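Local coordinates for 3-keto-5-aminohexanoate cleavage enzyme (Ralstonia eutropha, PDB 3C6C), which probably catalyses the metal-dependent cleavage of beta-keto acids such as 3-keto-5-aminohexanoate on a TIM beta/alpha-barrel scaffold, at residues L102-G107 with K134-C139; S145-T150 with F160-T165; K182-V187 with L210-L215; A60-A65 with T96-N101. All blocks are in the same frame, centred on the assembly; numbering follows the deposited sequence.

Contact 1 (L102-G107 with K134-C139)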
loop_
_atom_site.group_PDB
_atom_site.type_symbol
_atom_site.label_atom_id
_atom_site.label_comp_id
_atom_site.label_asym_id
_atom_site.label_seq_id
_atom_site.Cartn_x
_atom_site.Cartn_y
_atom_site.Cartn_z
ATOM N N LEU A 102 -10.316 -5.320 31.742
ATOM C CA LEU A 102 -11.034 -4.180 32.303
ATOM C C LEU A 102 -10.585 -2.885 31.656
ATOM O O LEU A 102 -9.402 -2.648 31.434
ATOM C CB LEU A 102 -10.836 -4.060 33.822
ATOM C CG LEU A 102 -11.315 -5.217 34.699
ATOM C CD1 LEU A 102 -11.175 -4.829 36.199
ATOM C CD2 LEU A 102 -12.697 -5.753 34.306
ATOM N N THR A 103 -11.568 -2.046 31.340
ATOM C CA THR A 103 -11.250 -0.730 30.823
ATOM C C THR A 103 -10.439 0.051 31.863
ATOM O O THR A 103 -10.713 0.026 33.069
ATOM C CB THR A 103 -12.500 0.094 30.422
ATOM O OG1 THR A 103 -12.061 1.306 29.785
ATOM C CG2 THR A 103 -13.362 0.435 31.663
ATOM N N CYS A 104 -9.434 0.739 31.353
ATOM C CA CYS A 104 -8.705 1.717 32.145
ATOM C C CYS A 104 -8.500 2.988 31.337
ATOM O O CYS A 104 -7.508 3.695 31.517
ATOM C CB CYS A 104 -7.384 1.134 32.624
ATOM S SG CYS A 104 -6.784 1.933 34.137
ATOM N N GLY A 105 -9.446 3.218 30.429
ATOM C CA GLY A 105 -9.496 4.419 29.576
ATOM C C GLY A 105 -10.058 5.622 30.315
ATOM O O GLY A 105 -9.975 6.780 29.894
ATOM N N LEU A 106 -10.614 5.290 31.457
ATOM C CA LEU A 106 -11.251 6.255 32.395
ATOM C C LEU A 106 -10.310 7.317 32.964
ATOM O O LEU A 106 -9.106 7.118 33.059
ATOM C CB LEU A 106 -11.900 5.479 33.552
ATOM C CG LEU A 106 -10.991 4.493 34.339
ATOM C CD1 LEU A 106 -10.379 5.110 35.605
ATOM C CD2 LEU A 106 -11.775 3.208 34.665
ATOM N N GLY A 107 -10.896 8.464 33.282
ATOM C CA GLY A 107 -10.196 9.563 33.975
ATOM C C GLY A 107 -9.252 10.413 33.139
ATOM O O GLY A 107 -8.260 10.948 33.646
ATOM N N LYS A 134 -7.226 2.198 40.740
ATOM C CA LYS A 134 -7.808 1.621 41.978
ATOM C C LYS A 134 -8.578 0.302 41.704
ATOM O O LYS A 134 -8.401 -0.710 42.372
ATOM C CB LYS A 134 -8.695 2.661 42.690
ATOM C CG LYS A 134 -9.491 2.127 43.834
ATOM C CD LYS A 134 -8.609 1.401 44.847
ATOM C CE LYS A 134 -9.402 1.017 46.129
ATOM N NZ LYS A 134 -10.887 0.856 45.908
ATOM N N HIS A 135 -9.413 0.323 40.678
ATOM C CA HIS A 135 -10.214 -0.864 40.331
ATOM C C HIS A 135 -9.346 -2.033 39.895
ATOM O O HIS A 135 -9.676 -3.195 40.121
ATOM C CB HIS A 135 -11.303 -0.545 39.303
ATOM C CG HIS A 135 -10.786 -0.182 37.951
ATOM N ND1 HIS A 135 -9.988 0.923 37.723
ATOM C CD2 HIS A 135 -10.967 -0.773 36.744
ATOM C CE1 HIS A 135 -9.702 0.988 36.437
ATOM N NE2 HIS A 135 -10.284 -0.026 35.821
ATOM N N LEU A 136 -8.208 -1.709 39.313
ATOM C CA LEU A 136 -7.299 -2.739 38.823
ATOM C C LEU A 136 -6.627 -3.443 40.012
ATOM O O LEU A 136 -6.438 -4.648 40.018
ATOM C CB LEU A 136 -6.247 -2.157 37.878
ATOM C CG LEU A 136 -6.733 -1.534 36.571
ATOM C CD1 LEU A 136 -5.484 -1.180 35.737
ATOM C CD2 LEU A 136 -7.682 -2.497 35.848
ATOM N N GLU A 137 -6.319 -2.635 41.015
ATOM C CA GLU A 137 -5.694 -3.111 42.256
ATOM C C GLU A 137 -6.645 -4.084 42.931
ATOM O O GLU A 137 -6.239 -5.111 43.449
ATOM C CB GLU A 137 -5.371 -1.947 43.173
ATOM C CG GLU A 137 -4.302 -1.020 42.631
ATOM C CD GLU A 137 -4.077 0.227 43.486
ATOM O OE1 GLU A 137 -4.917 0.547 44.335
ATOM O OE2 GLU A 137 -3.056 0.896 43.273
ATOM N N ASP A 138 -7.929 -3.762 42.880
ATOM C CA ASP A 138 -8.949 -4.535 43.610
ATOM C C ASP A 138 -9.290 -5.824 42.861
ATOM O O ASP A 138 -9.550 -6.866 43.468
ATOM C CB ASP A 138 -10.271 -3.760 43.765
ATOM C CG ASP A 138 -10.192 -2.545 44.697
ATOM O OD1 ASP A 138 -9.199 -2.355 45.464
ATOM O OD2 ASP A 138 -11.177 -1.764 44.653
ATOM N N CYS A 139 -9.324 -5.734 41.529
ATOM C CA CYS A 139 -9.873 -6.813 40.702
ATOM C C CYS A 139 -8.828 -7.729 40.083
ATOM O O CYS A 139 -9.112 -8.883 39.791
ATOM C CB CYS A 139 -10.741 -6.244 39.578
ATOM S SG CYS A 139 -12.231 -5.375 40.114
#
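His135 reaches from helix 134-139 across the end of strand 99-103, and its imidazole is approached from the opposite direction by Leu106, whose CD2 comes within 3.5 Å of CE1 of His135. With CG set between the backbone N and the carbonyl carbon (chi1 67°), a setting seldom used within a helix, the ring stands out from the helix toward the other segment. There NE2 of His135 donates to the carbonyl O of Thr103 at 2.8 Å, in the plane of that carbonyl, although the oxygen lies 17° out of the ring plane. The methyl CD2 of Leu136 covers one ring face, 3.5 Å above it and offset toward the rim, while Phe84 of helix 81-92 adds a second aromatic ring nearby. In this TIM barrel the gripped carbonyl belongs to the C-terminal end of a barrel strand, where the metal is bound. CB of Thr103 points away from the helix, and its side chain touches His66 and His68 and comes within about 4 Å of the nickel ion; the helix thus anchors the backbone of a residue beside the metal site. Thr103 OG1 also accepts a weak bond from Gly105 N. Apolar contacts continue the seam around the imidazole. Leu102 CD1 rests on Cys139 CB at 3.7 Å, and Leu102 CB faces Leu136 CD2 at 4.1 Å. Cys104 SG lies 3.7 Å from Leu136 CD1 and, obliquely to the ring, 3.8 Å from CE1 of His135. Cys104 and Leu136 both also touch Phe176 of helix 166-179.

Contact 2 (S145-T150 with F160-T165)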
loop_
_atom_site.group_PDB
_atom_site.type_symbol
_atom_site.label_atom_id
_atom_site.label_comp_id
_atom_site.label_asym_id
_atom_site.label_seq_id
_atom_site.Cartn_x
_atom_site.Cartn_y
_atom_site.Cartn_z
ATOM N N SER A 145 -7.224 -2.159 29.487
ATOM C CA SER A 145 -7.096 -1.279 28.313
ATOM C C SER A 145 -6.544 0.094 28.668
ATOM O O SER A 145 -7.015 0.774 29.597
ATOM C CB SER A 145 -8.452 -1.126 27.616
ATOM O OG SER A 145 -8.954 -2.399 27.232
ATOM N N LEU A 146 -5.566 0.492 27.887
ATOM C CA LEU A 146 -4.852 1.748 28.030
ATOM C C LEU A 146 -4.814 2.468 26.686
ATOM O O LEU A 146 -4.208 1.983 25.722
ATOM C CB LEU A 146 -3.425 1.476 28.493
ATOM C CG LEU A 146 -2.623 2.682 29.023
ATOM C CD1 LEU A 146 -3.309 3.348 30.185
ATOM C CD2 LEU A 146 -1.235 2.241 29.407
ATOM N N ASP A 147 -5.478 3.614 26.661
ATOM C CA ASP A 147 -5.600 4.429 25.456
ATOM C C ASP A 147 -4.364 5.313 25.398
ATOM O O ASP A 147 -4.248 6.284 26.139
ATOM C CB ASP A 147 -6.853 5.321 25.468
ATOM C CG ASP A 147 -8.155 4.538 25.309
ATOM O OD1 ASP A 147 -8.115 3.319 25.139
ATOM O OD2 ASP A 147 -9.225 5.161 25.393
ATOM N N ILE A 148 -3.422 4.947 24.539
ATOM C CA ILE A 148 -2.085 5.592 24.578
ATOM C C ILE A 148 -2.003 6.786 23.661
ATOM O O ILE A 148 -1.165 6.858 22.772
ATOM C CB ILE A 148 -0.909 4.613 24.347
ATOM C CG1 ILE A 148 -1.034 3.822 23.045
ATOM C CG2 ILE A 148 -0.758 3.726 25.602
ATOM C CD1 ILE A 148 0.300 3.171 22.678
ATOM N N THR A 149 -2.910 7.711 23.913
ATOM C CA THR A 149 -3.190 8.831 23.015
ATOM C C THR A 149 -3.753 10.046 23.724
ATOM O O THR A 149 -4.401 9.934 24.746
ATOM C CB THR A 149 -4.240 8.415 21.946
ATOM O OG1 THR A 149 -4.198 9.324 20.835
ATOM C CG2 THR A 149 -5.645 8.387 22.521
ATOM N N THR A 150 -3.473 11.197 23.132
ATOM C CA THR A 150 -4.132 12.477 23.461
ATOM C C THR A 150 -4.653 13.034 22.165
ATOM O O THR A 150 -3.952 13.071 21.142
ATOM C CB THR A 150 -3.148 13.519 24.096
ATOM O OG1 THR A 150 -2.845 13.157 25.446
ATOM C CG2 THR A 150 -3.717 14.945 24.060
ATOM N N PHE A 160 -14.866 16.427 22.708
ATOM C CA PHE A 160 -13.980 16.589 23.867
ATOM C C PHE A 160 -12.549 16.250 23.514
ATOM O O PHE A 160 -12.244 15.862 22.382
ATOM C CB PHE A 160 -14.429 15.688 25.029
ATOM C CG PHE A 160 -14.370 14.211 24.711
ATOM C CD1 PHE A 160 -15.340 13.618 23.911
ATOM C CD2 PHE A 160 -13.337 13.418 25.198
ATOM C CE1 PHE A 160 -15.289 12.273 23.612
ATOM C CE2 PHE A 160 -13.270 12.064 24.876
ATOM C CZ PHE A 160 -14.251 11.494 24.091
ATOM N N VAL A 161 -11.712 16.373 24.541
ATOM C CA VAL A 161 -10.300 16.029 24.471
ATOM C C VAL A 161 -9.965 14.882 25.415
ATOM O O VAL A 161 -10.290 14.891 26.597
ATOM C CB VAL A 161 -9.363 17.233 24.792
ATOM C CG1 VAL A 161 -7.903 16.753 24.926
ATOM C CG2 VAL A 161 -9.468 18.323 23.725
ATOM N N TYR A 162 -9.337 13.865 24.835
ATOM C CA TYR A 162 -8.750 12.747 25.603
ATOM C C TYR A 162 -7.365 13.167 25.982
ATOM O O TYR A 162 -6.529 13.396 25.112
ATOM C CB TYR A 162 -8.576 11.440 24.791
ATOM C CG TYR A 162 -9.642 10.382 24.955
ATOM C CD1 TYR A 162 -10.426 10.319 26.093
ATOM C CD2 TYR A 162 -9.827 9.419 23.973
ATOM C CE1 TYR A 162 -11.398 9.346 26.236
ATOM C CE2 TYR A 162 -10.796 8.438 24.099
ATOM C CZ TYR A 162 -11.580 8.411 25.235
ATOM O OH TYR A 162 -12.545 7.453 25.377
ATOM N N LEU A 163 -7.130 13.261 27.278
ATOM C CA LEU A 163 -5.846 13.737 27.822
ATOM C C LEU A 163 -5.097 12.671 28.598
ATOM O O LEU A 163 -5.359 12.397 29.789
ATOM C CB LEU A 163 -6.050 14.993 28.690
ATOM C CG LEU A 163 -4.767 15.650 29.195
ATOM C CD1 LEU A 163 -4.039 16.319 28.045
ATOM C CD2 LEU A 163 -5.079 16.642 30.331
ATOM N N ASN A 164 -4.194 12.048 27.863
ATOM C CA ASN A 164 -3.277 11.052 28.404
ATOM C C ASN A 164 -1.834 11.405 28.060
ATOM O O ASN A 164 -1.309 11.011 27.013
ATOM C CB ASN A 164 -3.632 9.667 27.861
ATOM C CG ASN A 164 -4.995 9.200 28.321
ATOM O OD1 ASN A 164 -5.193 8.850 29.485
ATOM N ND2 ASN A 164 -5.939 9.192 27.408
ATOM N N THR A 165 -1.211 12.154 28.962
ATOM C CA THR A 165 0.158 12.636 28.771
ATOM C C THR A 165 1.084 11.442 28.756
ATOM O O THR A 165 0.795 10.416 29.354
ATOM C CB THR A 165 0.593 13.616 29.891
ATOM O OG1 THR A 165 0.556 12.924 31.142
ATOM C CG2 THR A 165 -0.343 14.833 29.971
HETATM O O HOH W 1 -11.520 5.276 26.710
#
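Thr150 and Asn164 join two segments at the point where the chain leaves the TIM barrel: past barrel strand 143-147 it enters an antiparallel hairpin, strands 151-155 and 158-162, and then comes back toward helix 166-179. Two direct hydrogen bonds cross here. The amide ND2 of Asn164, in one of its two modelled conformers, meets Thr149 O at 3.2 Å, almost on the extension of the carbonyl bond, with the oxygen in the amide plane. Thr150 OG1, placed beside its own backbone N (chi1 -74°), accepts from the backbone N of Asn164 at 3.0 Å and also bonds Asn152 OD1 of the second subunit. Arg132 takes the other end of the Asn164 amide, at OD1. Weaker contacts support these: Thr150 CA lies 3.1 Å from Tyr162 O in a C-H...O contact, and Thr150 CG2 approaches Leu163 CD1 at 4.2 Å. Leu163 packs in turn on Val161 of the second subunit, so this exit from the barrel is part of the interface between chains. The aromatic end is linked through water. The Asp147 carboxylate and the Tyr162 ring, the latter in one of two modelled conformers, are inclined 59° to each other, with Asp147 OD2 3.9 Å from CE2 of Tyr162, obliquely to the ring. A single water bridges them, donating to Asp147 OD2 at 2.6 Å and lying 2.8 Å from Tyr162 OH.

Contact 3 (K182-V187 with L210-L215)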
loop_
_atom_site.group_PDB
_atom_site.type_symbol
_atom_site.label_atom_id
_atom_site.label_comp_id
_atom_site.label_asym_id
_atom_site.label_seq_id
_atom_site.Cartn_x
_atom_site.Cartn_y
_atom_site.Cartn_z
ATOM N N LYS A 182 -1.489 -7.130 32.051
ATOM C CA LYS A 182 -0.994 -6.843 30.697
ATOM C C LYS A 182 -1.808 -5.716 30.078
ATOM O O LYS A 182 -3.046 -5.808 30.008
ATOM C CB LYS A 182 -1.007 -8.101 29.809
ATOM C CG LYS A 182 -0.378 -7.886 28.444
ATOM C CD LYS A 182 -0.243 -9.190 27.627
ATOM C CE LYS A 182 0.819 -10.077 28.120
ATOM N NZ LYS A 182 2.172 -9.440 28.086
ATOM N N PRO A 183 -1.142 -4.619 29.664
ATOM C CA PRO A 183 -1.934 -3.622 28.955
ATOM C C PRO A 183 -2.244 -3.997 27.519
ATOM O O PRO A 183 -1.411 -4.573 26.801
ATOM C CB PRO A 183 -1.026 -2.386 28.963
ATOM C CG PRO A 183 0.380 -2.962 28.932
ATOM C CD PRO A 183 0.289 -4.234 29.751
ATOM N N GLU A 184 -3.479 -3.686 27.143
ATOM C CA GLU A 184 -3.902 -3.593 25.746
ATOM C C GLU A 184 -3.782 -2.145 25.310
ATOM O O GLU A 184 -4.535 -1.260 25.731
ATOM C CB GLU A 184 -5.324 -4.116 25.555
ATOM C CG GLU A 184 -5.716 -4.252 24.092
ATOM C CD GLU A 184 -7.117 -4.793 23.947
ATOM O OE1 GLU A 184 -8.070 -4.097 24.396
ATOM O OE2 GLU A 184 -7.249 -5.895 23.367
ATOM N N LEU A 185 -2.785 -1.919 24.468
ATOM C CA LEU A 185 -2.417 -0.579 24.026
ATOM C C LEU A 185 -3.324 -0.184 22.883
ATOM O O LEU A 185 -3.184 -0.663 21.741
ATOM C CB LEU A 185 -0.944 -0.522 23.573
ATOM C CG LEU A 185 0.097 -1.039 24.565
ATOM C CD1 LEU A 185 1.472 -1.078 23.904
ATOM C CD2 LEU A 185 0.094 -0.200 25.856
ATOM N N GLU A 186 -4.245 0.710 23.214
ATOM C CA GLU A 186 -5.258 1.184 22.269
ATOM C C GLU A 186 -4.723 2.393 21.501
ATOM O O GLU A 186 -4.370 3.427 22.070
ATOM C CB GLU A 186 -6.578 1.544 22.954
ATOM C CG GLU A 186 -7.045 0.643 24.118
ATOM C CD GLU A 186 -7.426 -0.776 23.754
ATOM O OE1 GLU A 186 -7.555 -1.100 22.549
ATOM O OE2 GLU A 186 -7.625 -1.585 24.715
ATOM N N VAL A 187 -4.688 2.216 20.189
ATOM C CA VAL A 187 -4.097 3.195 19.255
ATOM C C VAL A 187 -5.065 3.713 18.199
ATOM O O VAL A 187 -5.913 2.981 17.660
ATOM C CB VAL A 187 -2.801 2.606 18.592
ATOM C CG1 VAL A 187 -1.772 2.173 19.680
ATOM C CG2 VAL A 187 -3.135 1.444 17.595
ATOM N N LEU A 210 0.735 -6.146 23.466
ATOM C CA LEU A 210 -0.631 -6.150 22.892
ATOM C C LEU A 210 -1.028 -4.784 22.394
ATOM O O LEU A 210 -1.126 -3.826 23.162
ATOM C CB LEU A 210 -1.671 -6.550 23.953
ATOM C CG LEU A 210 -1.487 -7.815 24.752
ATOM C CD1 LEU A 210 -2.722 -8.018 25.645
ATOM C CD2 LEU A 210 -1.231 -9.029 23.829
ATOM N N PHE A 211 -1.297 -4.722 21.098
ATOM C CA PHE A 211 -1.747 -3.499 20.437
ATOM C C PHE A 211 -3.153 -3.735 19.844
ATOM O O PHE A 211 -3.454 -4.794 19.286
ATOM C CB PHE A 211 -0.851 -3.086 19.277
ATOM C CG PHE A 211 0.501 -2.539 19.670
ATOM C CD1 PHE A 211 1.518 -3.391 20.027
ATOM C CD2 PHE A 211 0.769 -1.179 19.587
ATOM C CE1 PHE A 211 2.759 -2.899 20.343
ATOM C CE2 PHE A 211 2.025 -0.672 19.915
ATOM C CZ PHE A 211 3.012 -1.542 20.285
ATOM N N GLN A 212 -3.985 -2.727 19.963
ATOM C CA GLN A 212 -5.270 -2.722 19.252
ATOM C C GLN A 212 -5.572 -1.406 18.589
ATOM O O GLN A 212 -5.576 -0.348 19.210
ATOM C CB GLN A 212 -6.422 -3.089 20.172
ATOM C CG GLN A 212 -7.790 -3.011 19.519
ATOM C CD GLN A 212 -8.844 -3.793 20.288
ATOM O OE1 GLN A 212 -9.311 -4.835 19.821
ATOM N NE2 GLN A 212 -9.213 -3.299 21.477
HETATM N N MSE A 213 -5.889 -1.504 17.309
HETATM C CA MSE A 213 -6.331 -0.341 16.531
HETATM C C MSE A 213 -7.825 -0.109 16.697
HETATM O O MSE A 213 -8.645 -0.978 16.376
HETATM C CB MSE A 213 -6.097 -0.536 15.025
HETATM C CG MSE A 213 -4.761 -1.031 14.632
HETATM SE SE MSE A 213 -4.811 -1.317 12.712
HETATM C CE MSE A 213 -3.357 -2.314 12.692
ATOM N N VAL A 214 -8.136 1.065 17.221
ATOM C CA VAL A 214 -9.481 1.629 17.241
ATOM C C VAL A 214 -9.717 2.348 15.918
ATOM O O VAL A 214 -9.045 3.336 15.600
ATOM C CB VAL A 214 -9.683 2.618 18.438
ATOM C CG1 VAL A 214 -11.154 3.096 18.493
ATOM C CG2 VAL A 214 -9.269 1.939 19.777
ATOM N N LEU A 215 -10.653 1.832 15.126
ATOM C CA LEU A 215 -10.914 2.379 13.786
ATOM C C LEU A 215 -12.294 3.003 13.641
ATOM O O LEU A 215 -13.292 2.463 14.057
ATOM C CB LEU A 215 -10.706 1.310 12.693
ATOM C CG LEU A 215 -9.339 0.616 12.641
ATOM C CD1 LEU A 215 -9.362 -0.556 11.674
ATOM C CD2 LEU A 215 -8.223 1.629 12.268
HETATM O O HOH W 2 1.069 -5.089 26.239
HETATM O O HOH W 3 -10.599 -4.932 23.637
HETATM O O HOH W 4 -9.414 -6.701 21.597
HETATM O O HOH W 5 -6.299 3.088 14.888
#
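Gln212 runs out extended, CG opposite the backbone N (chi1 176°), whereas Glu186 folds at its second torsion (-67°); the two chains then lie side by side, pointing the same way. Both belong to the beta-alpha-beta unit of strand 182-187, helix 190-201 and strand 210-214, in which the strands are parallel neighbours in the TIM barrel wall. NE2 of Gln212 gives a hydrogen to the syn side of Glu186 OE1 at 3.0 Å, with that oxygen close to the amide plane. Extended Glu184, on the same face of the sheet, brings its carboxylate beside this amide. One water links Glu184 OE1 to Gln212 NE2, and another donates to both Glu184 OE2 and Gln212 OE1, so direct and water-borne bonds hold both ends of the amide. Glu184 and Glu186 each also have weak bonds to Ser145 on the next strand. Four backbone bonds tie the strands, from Leu185 N to Leu210 O at 2.8 Å through to Val214 N with Val187 O at 3.0 Å. The other face turns toward helix 190-201. Here Leu185 CD1 makes a CH-pi contact over the Phe211 ring, 4.1 Å from its centroid, and Val187 CG1 meets the ring at its edge. Where the strands begin, Lys182 crosses Leu210 at about a right angle, and its NZ hydrogen-bonds Val208 O.

Contact 4 (A60-A65 with T96-N101)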
loop_
_atom_site.group_PDB
_atom_site.type_symbol
_atom_site.label_atom_id
_atom_site.label_comp_id
_atom_site.label_asym_id
_atom_site.label_seq_id
_atom_site.Cartn_x
_atom_site.Cartn_y
_atom_site.Cartn_z
ATOM N N ALA A 60 -20.565 -18.544 23.747
ATOM C CA ALA A 60 -20.633 -18.447 22.277
ATOM C C ALA A 60 -19.247 -18.613 21.613
ATOM O O ALA A 60 -19.151 -18.735 20.390
ATOM C CB ALA A 60 -21.283 -17.144 21.840
ATOM N N GLY A 61 -18.201 -18.610 22.440
ATOM C CA GLY A 61 -16.823 -18.854 22.024
ATOM C C GLY A 61 -15.799 -17.735 22.215
ATOM O O GLY A 61 -14.657 -17.843 21.785
ATOM N N ALA A 62 -16.186 -16.659 22.875
ATOM C CA ALA A 62 -15.265 -15.529 23.105
ATOM C C ALA A 62 -14.081 -15.937 23.987
ATOM O O ALA A 62 -14.223 -16.696 24.945
ATOM C CB ALA A 62 -15.988 -14.309 23.677
ATOM N N SER A 63 -12.927 -15.391 23.633
ATOM C CA SER A 63 -11.661 -15.663 24.329
ATOM C C SER A 63 -11.493 -14.757 25.555
ATOM O O SER A 63 -10.936 -15.156 26.575
ATOM C CB SER A 63 -10.452 -15.430 23.409
ATOM O OG SER A 63 -10.686 -15.856 22.067
ATOM N N VAL A 64 -11.941 -13.524 25.369
ATOM C CA VAL A 64 -11.751 -12.414 26.291
ATOM C C VAL A 64 -13.036 -11.580 26.372
ATOM O O VAL A 64 -13.739 -11.408 25.357
ATOM C CB VAL A 64 -10.555 -11.478 25.826
ATOM C CG1 VAL A 64 -10.244 -10.399 26.881
ATOM C CG2 VAL A 64 -9.265 -12.295 25.492
ATOM N N ALA A 65 -13.313 -11.059 27.563
ATOM C CA ALA A 65 -14.395 -10.080 27.807
ATOM C C ALA A 65 -13.798 -8.735 28.208
ATOM O O ALA A 65 -13.047 -8.654 29.189
ATOM C CB ALA A 65 -15.370 -10.566 28.903
ATOM N N THR A 96 -17.987 -20.439 34.394
ATOM C CA THR A 96 -17.502 -20.232 33.029
ATOM C C THR A 96 -16.267 -19.365 33.075
ATOM O O THR A 96 -16.252 -18.331 33.727
ATOM C CB THR A 96 -18.575 -19.575 32.139
ATOM O OG1 THR A 96 -19.700 -20.459 31.992
ATOM C CG2 THR A 96 -18.018 -19.221 30.752
ATOM N N ASP A 97 -15.232 -19.825 32.379
ATOM C CA ASP A 97 -13.948 -19.106 32.259
ATOM C C ASP A 97 -13.886 -18.273 30.989
ATOM O O ASP A 97 -14.421 -18.629 29.925
ATOM C CB ASP A 97 -12.781 -20.078 32.295
ATOM C CG ASP A 97 -11.433 -19.392 32.187
ATOM O OD1 ASP A 97 -11.133 -18.470 32.994
ATOM O OD2 ASP A 97 -10.646 -19.830 31.331
ATOM N N ILE A 98 -13.250 -17.135 31.168
ATOM C CA ILE A 98 -12.944 -16.162 30.099
ATOM C C ILE A 98 -11.867 -15.201 30.642
ATOM O O ILE A 98 -11.864 -14.869 31.844
ATOM C CB ILE A 98 -14.241 -15.426 29.614
ATOM C CG1 ILE A 98 -13.968 -14.599 28.337
ATOM C CG2 ILE A 98 -14.867 -14.576 30.753
ATOM C CD1 ILE A 98 -15.228 -14.246 27.543
ATOM N N VAL A 99 -10.958 -14.775 29.772
ATOM C CA VAL A 99 -9.911 -13.798 30.143
ATOM C C VAL A 99 -10.643 -12.468 30.343
ATOM O O VAL A 99 -11.493 -12.108 29.542
ATOM C CB VAL A 99 -8.789 -13.671 29.073
ATOM C CG1 VAL A 99 -7.737 -12.608 29.482
ATOM C CG2 VAL A 99 -8.142 -15.044 28.819
ATOM N N LEU A 100 -10.321 -11.790 31.443
ATOM C CA LEU A 100 -10.903 -10.478 31.745
ATOM C C LEU A 100 -9.978 -9.328 31.358
ATOM O O LEU A 100 -8.797 -9.312 31.668
ATOM C CB LEU A 100 -11.262 -10.356 33.226
ATOM C CG LEU A 100 -12.178 -11.410 33.816
ATOM C CD1 LEU A 100 -12.422 -11.162 35.296
ATOM C CD2 LEU A 100 -13.458 -11.480 33.004
ATOM N N ASN A 101 -10.583 -8.385 30.651
ATOM C CA ASN A 101 -9.944 -7.133 30.189
ATOM C C ASN A 101 -10.793 -5.957 30.687
ATOM O O ASN A 101 -11.885 -5.669 30.181
ATOM C CB ASN A 101 -9.788 -7.167 28.653
ATOM C CG ASN A 101 -9.277 -5.841 28.050
ATOM O OD1 ASN A 101 -9.151 -4.833 28.731
ATOM N ND2 ASN A 101 -9.014 -5.849 26.737
#
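The peptide group joining Val64 to Ala65 is the flat element at the centre of the contact, and Ile98 spreads over one of its faces: CD1 stands 3.6 Å from Val64 C, and CG1 is 3.7 Å from Ala65 N. At the edge of the same peptide, Ala65 N donates to Val99 O at 2.9 Å, nearly in line with the carbonyl bond. CG1 of Ile98 lies opposite the backbone N (chi1 -170°), which directs this branch, ending in CD1, over the peptide, where CD1 touches both Ala62 CB and Ala65 CB, 3.9 Å from each. The backbones run parallel as adjacent strands of the TIM barrel, and Val99 N to Ser63 O and Asn101 N to Ala65 O, the latter 2.9 Å, complete the pairing. Val64 and Val99 share the face turned from Ile98. Val64 CG2 approaches Val99 CB at 3.9 Å, while its other methyl, CG1, comes to 3.7 Å from Asn101 CB. The Asn101 amide continues past this apolar patch, OD1 bonding Ser145 OG and ND2 more weakly Glu184 OE1. Gly61, with positive phi, ends helix 47-60 in a Schellman motif and turns the chain into strand 64-70. That strand is flanked by strand 23-29, on which Val64 packs, and by strand 99-103; helix 47-60 meets Ala65 through Cys54, and helix 81-92 covers Ile98 and Leu100 through Val91.

In the fold
Contacts 4, 1, 2 and 3 follow one another along the chain and round the barrel wall, through the neighbouring strands 64-70, 99-103, 143-147, 182-187 and 210-214. Contacts 1 and 4 share strand 99-103. Polar side chains connect the others within the barrel: Asn101 OD1 of contact 4 lies 2.9 Å from Ser145 OG of contact 2, and Glu184 OE1 of contact 3 is 3.1 Å from Asn101 ND2. Each contact sends a side chain to the neighbourhood of the nickel ion, held by His66, His68 and Glu269 where the family is expected to use zinc: the side chain of Thr103 lies about 4 Å from it, that of Glu186 about 6 Å, and those of Asn101 and Asp147 about 7 Å.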